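Local coordinates for organic hydroperoxide resistance protein (Legionella pneumophila, PDB 6MJN) that probably detoxifies organic hydroperoxides through a redox-active cysteine, as in other members of the OsmC/Ohr family, at residues S67-V72 against A107-L112; Q76-E81 against E118-K123; Y92-P95 against F99-G102. All blocks are in the same frame, centred on the assembly; numbering follows the deposited sequence.

Interaction 1. Residues S67-V72 against A107-L112; sequences SAIRHV and AHITGL
The long helix 53-76 of the OsmC-like fold packs here against strand 99-110, the middle strand of the mixed sheet, and Ile69 makes the contact from the helix side. Its two branches reach different strand residues. The CG1 arm lies beside the backbone N (chi1 -66°) and runs on extended, carrying Ile69 CD1 to within 3.9 Å of Ala107 CB. The short branch, Ile69 CG2, meets the end of the next side chain on the same sheet face, with 4.3 Å between it and Ile109 CD1. Ile109 leaves its strand beside the helix rather than straight at it, and its extended CG1-CD1 arm brings the methyl nearer. Met85 of strand 82-93 packs on both Ile69 and Ala107, and helix 114-125 adds Ala124 against Ile69 and Val121 against Ile109, so the isoleucine from the long helix sits among strands and a second helix. All three touching residues are buried and meet through methyl groups alone. Such a contact depends on shape and the exclusion of water, and its modest 96 Å² of buried surface makes it one part of a wider helix-on-sheet interface.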
loop_
_atom_site.group_PDB
_atom_site.type_symbol
_atom_site.label_atom_id
_atom_site.label_comp_id
_atom_site.label_asym_id
_atom_site.label_seq_id
_atom_site.Cartn_x
_atom_site.Cartn_y
_atom_site.Cartn_z
ATOM N N SER B 67 -10.745 -5.672 -7.725
ATOM C CA SER B 67 -11.986 -4.914 -7.655
ATOM C C SER B 67 -12.192 -4.057 -8.897
ATOM O O SER B 67 -13.320 -3.913 -9.378
ATOM C CB SER B 67 -11.988 -4.042 -6.398
ATOM O OG SER B 67 -13.178 -3.293 -6.311
ATOM N N ALA B 68 -11.120 -3.466 -9.429
ATOM C CA ALA B 68 -11.262 -2.618 -10.611
ATOM C C ALA B 68 -11.628 -3.432 -11.851
ATOM O O ALA B 68 -12.388 -2.958 -12.707
ATOM C CB ALA B 68 -9.978 -1.830 -10.855
ATOM N N ILE B 69 -11.072 -4.641 -11.975
ATOM C CA ILE B 69 -11.505 -5.565 -13.025
ATOM C C ILE B 69 -12.997 -5.850 -12.900
ATOM O O ILE B 69 -13.750 -5.776 -13.880
ATOM C CB ILE B 69 -10.690 -6.870 -12.971
ATOM C CG1 ILE B 69 -9.221 -6.609 -13.318
ATOM C CG2 ILE B 69 -11.318 -7.914 -13.911
ATOM C CD1 ILE B 69 -8.319 -7.886 -13.227
ATOM N N ARG B 70 -13.444 -6.218 -11.696
ATOM C CA ARG B 70 -14.862 -6.517 -11.517
ATOM C C ARG B 70 -15.721 -5.294 -11.821
ATOM O O ARG B 70 -16.805 -5.420 -12.402
ATOM C CB ARG B 70 -15.123 -7.036 -10.101
ATOM C CG ARG B 70 -14.461 -8.373 -9.819
ATOM C CD ARG B 70 -14.875 -8.969 -8.486
ATOM N NE ARG B 70 -14.111 -10.173 -8.163
ATOM C CZ ARG B 70 -14.502 -11.415 -8.448
ATOM N NH1 ARG B 70 -15.658 -11.634 -9.066
ATOM N NH2 ARG B 70 -13.730 -12.445 -8.112
ATOM N N HIS B 71 -15.236 -4.096 -11.474
ATOM C CA HIS B 71 -16.031 -2.888 -11.696
ATOM C C HIS B 71 -16.172 -2.580 -13.186
ATOM O O HIS B 71 -17.275 -2.306 -13.674
ATOM C CB HIS B 71 -15.397 -1.706 -10.951
ATOM C CG HIS B 71 -16.002 -0.380 -11.300
ATOM N ND1 HIS B 71 -17.185 0.065 -10.750
ATOM C CD2 HIS B 71 -15.593 0.596 -12.147
ATOM C CE1 HIS B 71 -17.478 1.257 -11.241
ATOM N NE2 HIS B 71 -16.532 1.598 -12.096
ATOM N N VAL B 72 -15.060 -2.612 -13.924
ATOM C CA VAL B 72 -15.125 -2.356 -15.358
ATOM C C VAL B 72 -16.027 -3.376 -16.048
ATOM O O VAL B 72 -16.825 -3.028 -16.924
ATOM C CB VAL B 72 -13.706 -2.356 -15.961
ATOM C CG1 VAL B 72 -13.773 -2.355 -17.490
ATOM C CG2 VAL B 72 -12.932 -1.159 -15.466
ATOM N N ALA B 107 -3.308 -11.130 -13.908
ATOM C CA ALA B 107 -4.722 -11.415 -13.718
ATOM C C ALA B 107 -5.066 -12.790 -14.284
ATOM O O ALA B 107 -4.569 -13.176 -15.344
ATOM C CB ALA B 107 -5.576 -10.331 -14.378
ATOM N N HIS B 108 -5.900 -13.536 -13.563
ATOM C CA HIS B 108 -6.458 -14.797 -14.052
ATOM C C HIS B 108 -7.967 -14.624 -14.159
ATOM O O HIS B 108 -8.664 -14.532 -13.145
ATOM C CB HIS B 108 -6.100 -15.965 -13.134
ATOM C CG HIS B 108 -6.614 -17.293 -13.606
ATOM N ND1 HIS B 108 -6.223 -18.483 -13.032
ATOM C CD2 HIS B 108 -7.481 -17.619 -14.594
ATOM C CE1 HIS B 108 -6.830 -19.484 -13.641
ATOM N NE2 HIS B 108 -7.602 -18.987 -14.591
ATOM N N ILE B 109 -8.469 -14.608 -15.398
ATOM C CA ILE B 109 -9.855 -14.263 -15.708
ATOM C C ILE B 109 -10.536 -15.454 -16.377
ATOM O O ILE B 109 -9.979 -16.041 -17.308
ATOM C CB ILE B 109 -9.900 -13.020 -16.622
ATOM C CG1 ILE B 109 -9.383 -11.785 -15.878
ATOM C CG2 ILE B 109 -11.296 -12.773 -17.145
ATOM C CD1 ILE B 109 -9.324 -10.541 -16.726
ATOM N N THR B 110 -11.718 -15.845 -15.872
ATOM C CA THR B 110 -12.531 -16.895 -16.472
ATOM C C THR B 110 -13.704 -16.265 -17.213
ATOM O O THR B 110 -14.338 -15.337 -16.707
ATOM C CB THR B 110 -13.074 -17.867 -15.403
ATOM O OG1 THR B 110 -12.039 -18.177 -14.459
ATOM C CG2 THR B 110 -13.583 -19.158 -16.037
ATOM N N GLY B 111 -14.005 -16.785 -18.406
ATOM C CA GLY B 111 -15.207 -16.410 -19.131
ATOM C C GLY B 111 -14.985 -15.546 -20.355
ATOM O O GLY B 111 -15.953 -15.259 -21.070
ATOM N N LEU B 112 -13.753 -15.129 -20.619
ATOM C CA LEU B 112 -13.416 -14.286 -21.754
ATOM C C LEU B 112 -12.337 -14.961 -22.582
ATOM O O LEU B 112 -11.578 -15.797 -22.075
ATOM C CB LEU B 112 -12.905 -12.916 -21.297
ATOM C CG LEU B 112 -13.847 -12.095 -20.423
ATOM C CD1 LEU B 112 -13.156 -10.790 -20.051
ATOM C CD2 LEU B 112 -15.142 -11.839 -21.138
#

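Interaction 2. Residues Q76-E81 against E118-K123; sequences QKISLE and EALVAK
Leu120, on helix 114-125, meets Ile78 and Leu80 of the connection that follows helix 53-76, and one methyl, Leu120 CD2, makes both contacts. Its CG stands anti to the backbone N (chi1 165°), which directs the branched end out from the helix toward the connection. Leu80 reaches toward it from the connection, the two leucines meeting tip to tip with Leu80 CD2 3.7 Å from Leu120 CD2. The same Leu120 methyl lies 3.9 Å from Leu80 CG, so it rests against the whole fork of that leucine. Ile78 adds a looser touch through its short branch, 4.3 Å separating Ile78 CG2 from Leu120 CD2. Between them Ser79 is the centre of an inverse gamma turn, with Leu80 N bonded to Ile78 O at 2.9 Å; its neighbours on both sides point toward the helix. Leu112 packs on Ile78, Leu80 and Leu120 alike, while Val72 touches Leu120 from helix 53-76. Just before the contact the long helix ends in a Schellman motif, in which Lys77 takes a positive phi of 56° as the chain leaves the helix. This Schellman end, followed by apolar residues packed on helix 114-125, forms the helix-to-strand connection between helix 53-76 and strand 82-93 of the OsmC-like fold.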
loop_
_atom_site.group_PDB
_atom_site.type_symbol
_atom_site.label_atom_id
_atom_site.label_comp_id
_atom_site.label_asym_id
_atom_site.label_seq_id
_atom_site.Cartn_x
_atom_site.Cartn_y
_atom_site.Cartn_z
ATOM N N GLN B 76 -19.257 -2.380 -18.215
ATOM C CA GLN B 76 -19.252 -2.714 -19.634
ATOM C C GLN B 76 -20.184 -3.867 -19.975
ATOM O O GLN B 76 -20.297 -4.218 -21.157
ATOM C CB GLN B 76 -17.827 -3.051 -20.092
ATOM N N LYS B 77 -20.850 -4.458 -18.983
ATOM C CA LYS B 77 -21.709 -5.621 -19.197
ATOM C C LYS B 77 -20.915 -6.750 -19.853
ATOM O O LYS B 77 -21.353 -7.381 -20.819
ATOM C CB LYS B 77 -22.947 -5.251 -20.020
ATOM N N ILE B 78 -19.717 -6.985 -19.318
ATOM C CA ILE B 78 -18.801 -8.018 -19.795
ATOM C C ILE B 78 -19.033 -9.278 -18.975
ATOM O O ILE B 78 -19.187 -9.215 -17.747
ATOM C CB ILE B 78 -17.336 -7.541 -19.696
ATOM C CG1 ILE B 78 -17.016 -6.544 -20.812
ATOM C CG2 ILE B 78 -16.368 -8.709 -19.730
ATOM C CD1 ILE B 78 -15.636 -5.923 -20.697
ATOM N N SER B 79 -19.041 -10.428 -19.654
ATOM C CA SER B 79 -19.424 -11.708 -19.049
ATOM C C SER B 79 -18.234 -12.344 -18.321
ATOM O O SER B 79 -17.656 -13.348 -18.746
ATOM C CB SER B 79 -19.991 -12.641 -20.113
ATOM O OG SER B 79 -19.057 -12.863 -21.157
ATOM N N LEU B 80 -17.892 -11.739 -17.182
ATOM C CA LEU B 80 -16.878 -12.283 -16.286
ATOM C C LEU B 80 -17.466 -13.376 -15.418
ATOM O O LEU B 80 -18.452 -13.155 -14.712
ATOM C CB LEU B 80 -16.311 -11.199 -15.371
ATOM C CG LEU B 80 -15.114 -10.413 -15.850
ATOM C CD1 LEU B 80 -14.253 -10.037 -14.658
ATOM C CD2 LEU B 80 -14.359 -11.249 -16.829
ATOM N N GLU B 81 -16.844 -14.547 -15.439
ATOM C CA GLU B 81 -17.265 -15.577 -14.502
ATOM C C GLU B 81 -16.494 -15.466 -13.192
ATOM O O GLU B 81 -17.102 -15.393 -12.121
ATOM C CB GLU B 81 -17.096 -16.970 -15.120
ATOM C CG GLU B 81 -17.871 -17.176 -16.410
ATOM C CD GLU B 81 -17.650 -18.557 -17.004
ATOM O OE1 GLU B 81 -17.135 -19.439 -16.285
ATOM O OE2 GLU B 81 -17.988 -18.760 -18.191
ATOM N N GLU B 118 -7.354 -9.181 -22.112
ATOM C CA GLU B 118 -6.281 -8.188 -22.150
ATOM C C GLU B 118 -6.842 -6.774 -22.194
ATOM O O GLU B 118 -6.303 -5.867 -21.548
ATOM C CB GLU B 118 -5.353 -8.451 -23.337
ATOM C CG GLU B 118 -4.653 -9.783 -23.171
ATOM C CD GLU B 118 -3.720 -10.165 -24.281
ATOM O OE1 GLU B 118 -3.879 -9.675 -25.421
ATOM O OE2 GLU B 118 -2.835 -10.995 -23.996
ATOM N N ALA B 119 -7.925 -6.564 -22.945
ATOM C CA ALA B 119 -8.529 -5.233 -22.999
ATOM C C ALA B 119 -9.186 -4.861 -21.671
ATOM O O ALA B 119 -9.159 -3.692 -21.258
ATOM C CB ALA B 119 -9.547 -5.169 -24.139
ATOM N N LEU B 120 -9.810 -5.833 -21.003
ATOM C CA LEU B 120 -10.463 -5.547 -19.732
ATOM C C LEU B 120 -9.443 -5.157 -18.671
ATOM O O LEU B 120 -9.646 -4.186 -17.927
ATOM C CB LEU B 120 -11.276 -6.770 -19.296
ATOM C CG LEU B 120 -11.777 -6.880 -17.857
ATOM C CD1 LEU B 120 -12.603 -5.672 -17.446
ATOM C CD2 LEU B 120 -12.607 -8.140 -17.738
ATOM N N VAL B 121 -8.340 -5.903 -18.592
ATOM C CA VAL B 121 -7.286 -5.598 -17.630
ATOM C C VAL B 121 -6.700 -4.220 -17.900
ATOM O O VAL B 121 -6.429 -3.453 -16.965
ATOM C CB VAL B 121 -6.222 -6.713 -17.665
ATOM C CG1 VAL B 121 -4.890 -6.251 -17.034
ATOM C CG2 VAL B 121 -6.788 -7.957 -16.986
ATOM N N ALA B 122 -6.516 -3.868 -19.177
ATOM C CA ALA B 122 -5.983 -2.546 -19.499
ATOM C C ALA B 122 -6.892 -1.439 -18.980
ATOM O O ALA B 122 -6.410 -0.419 -18.473
ATOM C CB ALA B 122 -5.782 -2.402 -21.008
ATOM N N LYS B 123 -8.210 -1.611 -19.125
ATOM C CA LYS B 123 -9.148 -0.608 -18.630
ATOM C C LYS B 123 -9.138 -0.546 -17.112
ATOM O O LYS B 123 -9.226 0.545 -16.531
ATOM C CB LYS B 123 -10.560 -0.912 -19.129
ATOM C CG LYS B 123 -10.764 -0.740 -20.615
ATOM C CD LYS B 123 -12.243 -0.898 -20.955
ATOM C CE LYS B 123 -12.482 -1.068 -22.449
ATOM N NZ LYS B 123 -12.007 -2.390 -22.913
#

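Interaction 3. Residues Y92-P95 against F99-G102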
loop_
_atom_site.group_PDB
_atom_site.type_symbol
_atom_site.label_atom_id
_atom_site.label_comp_id
_atom_site.label_asym_id
_atom_site.label_seq_id
_atom_site.Cartn_x
_atom_site.Cartn_y
_atom_site.Cartn_z
ATOM N N TYR B 92 13.870 -2.184 -4.402
ATOM C CA TYR B 92 15.163 -1.902 -5.024
ATOM C C TYR B 92 15.819 -0.703 -4.347
ATOM O O TYR B 92 15.142 0.207 -3.857
ATOM C CB TYR B 92 15.022 -1.604 -6.534
ATOM C CG TYR B 92 14.324 -2.680 -7.336
ATOM C CD1 TYR B 92 12.935 -2.674 -7.490
ATOM C CD2 TYR B 92 15.050 -3.697 -7.949
ATOM C CE1 TYR B 92 12.288 -3.661 -8.238
ATOM C CE2 TYR B 92 14.424 -4.692 -8.679
ATOM C CZ TYR B 92 13.038 -4.667 -8.824
ATOM O OH TYR B 92 12.396 -5.644 -9.555
ATOM N N ALA B 93 17.148 -0.699 -4.328
ATOM C CA ALA B 93 17.901 0.463 -3.868
ATOM C C ALA B 93 18.022 1.479 -5.000
ATOM O O ALA B 93 18.165 1.107 -6.168
ATOM C CB ALA B 93 19.299 0.057 -3.386
ATOM N N THR B 94 17.963 2.824 -4.633
ATOM C CA THR B 94 18.126 3.870 -5.641
ATOM C C THR B 94 19.528 4.484 -5.602
ATOM O O THR B 94 20.177 4.528 -4.548
ATOM C CB THR B 94 17.099 4.991 -5.432
ATOM O OG1 THR B 94 17.425 5.724 -4.245
ATOM C CG2 THR B 94 15.677 4.440 -5.323
ATOM N N PRO B 95 20.014 4.993 -6.740
ATOM C CA PRO B 95 21.287 5.734 -6.727
ATOM C C PRO B 95 21.323 6.870 -5.715
ATOM O O PRO B 95 22.411 7.253 -5.273
ATOM C CB PRO B 95 21.395 6.265 -8.163
ATOM C CG PRO B 95 20.612 5.294 -8.983
ATOM C CD PRO B 95 19.501 4.778 -8.106
ATOM N N PHE B 99 14.929 4.100 -1.513
ATOM C CA PHE B 99 14.380 2.815 -1.914
ATOM C C PHE B 99 13.214 3.047 -2.859
ATOM O O PHE B 99 12.545 4.080 -2.785
ATOM C CB PHE B 99 13.922 2.005 -0.701
ATOM C CG PHE B 99 15.039 1.669 0.243
ATOM C CD1 PHE B 99 15.861 0.577 0.002
ATOM C CD2 PHE B 99 15.286 2.460 1.357
ATOM C CE1 PHE B 99 16.906 0.274 0.864
ATOM C CE2 PHE B 99 16.331 2.158 2.222
ATOM C CZ PHE B 99 17.137 1.065 1.971
ATOM N N LYS B 100 12.983 2.087 -3.757
ATOM C CA LYS B 100 11.840 2.158 -4.658
ATOM C C LYS B 100 11.209 0.784 -4.827
ATOM O O LYS B 100 11.835 -0.254 -4.600
ATOM C CB LYS B 100 12.230 2.716 -6.045
ATOM C CG LYS B 100 13.029 1.765 -6.901
ATOM C CD LYS B 100 13.302 2.361 -8.286
ATOM C CE LYS B 100 14.294 1.515 -9.088
ATOM N NZ LYS B 100 14.514 2.040 -10.470
ATOM N N LEU B 101 9.952 0.799 -5.252
ATOM C CA LEU B 101 9.186 -0.410 -5.526
ATOM C C LEU B 101 9.084 -0.652 -7.032
ATOM O O LEU B 101 9.066 0.296 -7.827
ATOM C CB LEU B 101 7.774 -0.299 -4.929
ATOM C CG LEU B 101 7.656 -0.025 -3.420
ATOM C CD1 LEU B 101 6.186 0.061 -3.042
ATOM C CD2 LEU B 101 8.331 -1.124 -2.656
ATOM N N GLY B 102 9.048 -1.936 -7.409
ATOM C CA GLY B 102 8.585 -2.355 -8.722
ATOM C C GLY B 102 7.524 -3.411 -8.568
ATOM O O GLY B 102 7.456 -4.116 -7.554
#
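Tyr92 and Lys100 face each other as an antiparallel hydrogen-bonded pair, their backbones joined by two bonds. Tyr92 N donates to Lys100 O at 2.8 Å, and Lys100 N returns a bond of 2.9 Å to Tyr92 O; both are close to straight at the hydrogen, with angles of 162° and 164°. The same Tyr92 O receives a CA-H...O contact from Phe99 CA at 3.3 Å. The two side chains share one face of the sheet: Lys100 CG lies 3.9 Å from Tyr92 CB, and the lysine chain then runs on extended, its CE still alongside that CB. The tyrosine ring reaches along the partner strand and turns an edge to it, with Gly102 N in the ring plane, 3.8 Å from Tyr92 CE1. Gly102 has no side chain, and the ring edge lies against its backbone, with Gly102 CA 4.0 Å from Tyr92 CE1. These residues belong to the beta hairpin of strands 82-93 and 99-110, close to its turn. On the opposite face Ala93 and Phe99 form the neighbouring non-hydrogen-bonded pair, and the Phe99 ring lies obliquely to Ala93 CA. Beyond the regular ladder, Thr94 points toward the partner strand, where Thr94 CG2 approaches Phe99 C to 3.8 Å. Its OG1 lies between the backbone N and carbonyl carbon (chi1 70°) and bonds to Gly98 N within the hairpin turn, which secures the threonine while its methyl lies against Lys100 CB. Further along, Gly102 continues the ladder by backbone bonding to Ser90, and Leu91 packs on Phe99. The second subunit supplies an outer layer: its Pro129 packs on both Phe99 and Leu101, its Ala11 touches Tyr92, and the backbone of Phe99 also hydrogen-bonds to that subunit.

In the fold
Interactions 1 and 2 adjoin, their centres 6 Å apart, and share apolar chemistry: interaction 1 is fully buried between the long helix and the sheet, interaction 2 only partly buried where a connection meets helix 114-125. They merge through packing of Ile109 and Leu112 on Leu80 and of Val72 on Leu120, with a probable backbone hydrogen bond from Glu81 to Thr110. Interaction 3 uses strand 99-110 as interaction 1 does, but at its other end, about 30 Å away between centres and across the chain's centre. There, at the surface and beside the second subunit, backbone hydrogen bonds join the strands, with side-chain packing added, and the hairpin lies inside the loops closed by the other two.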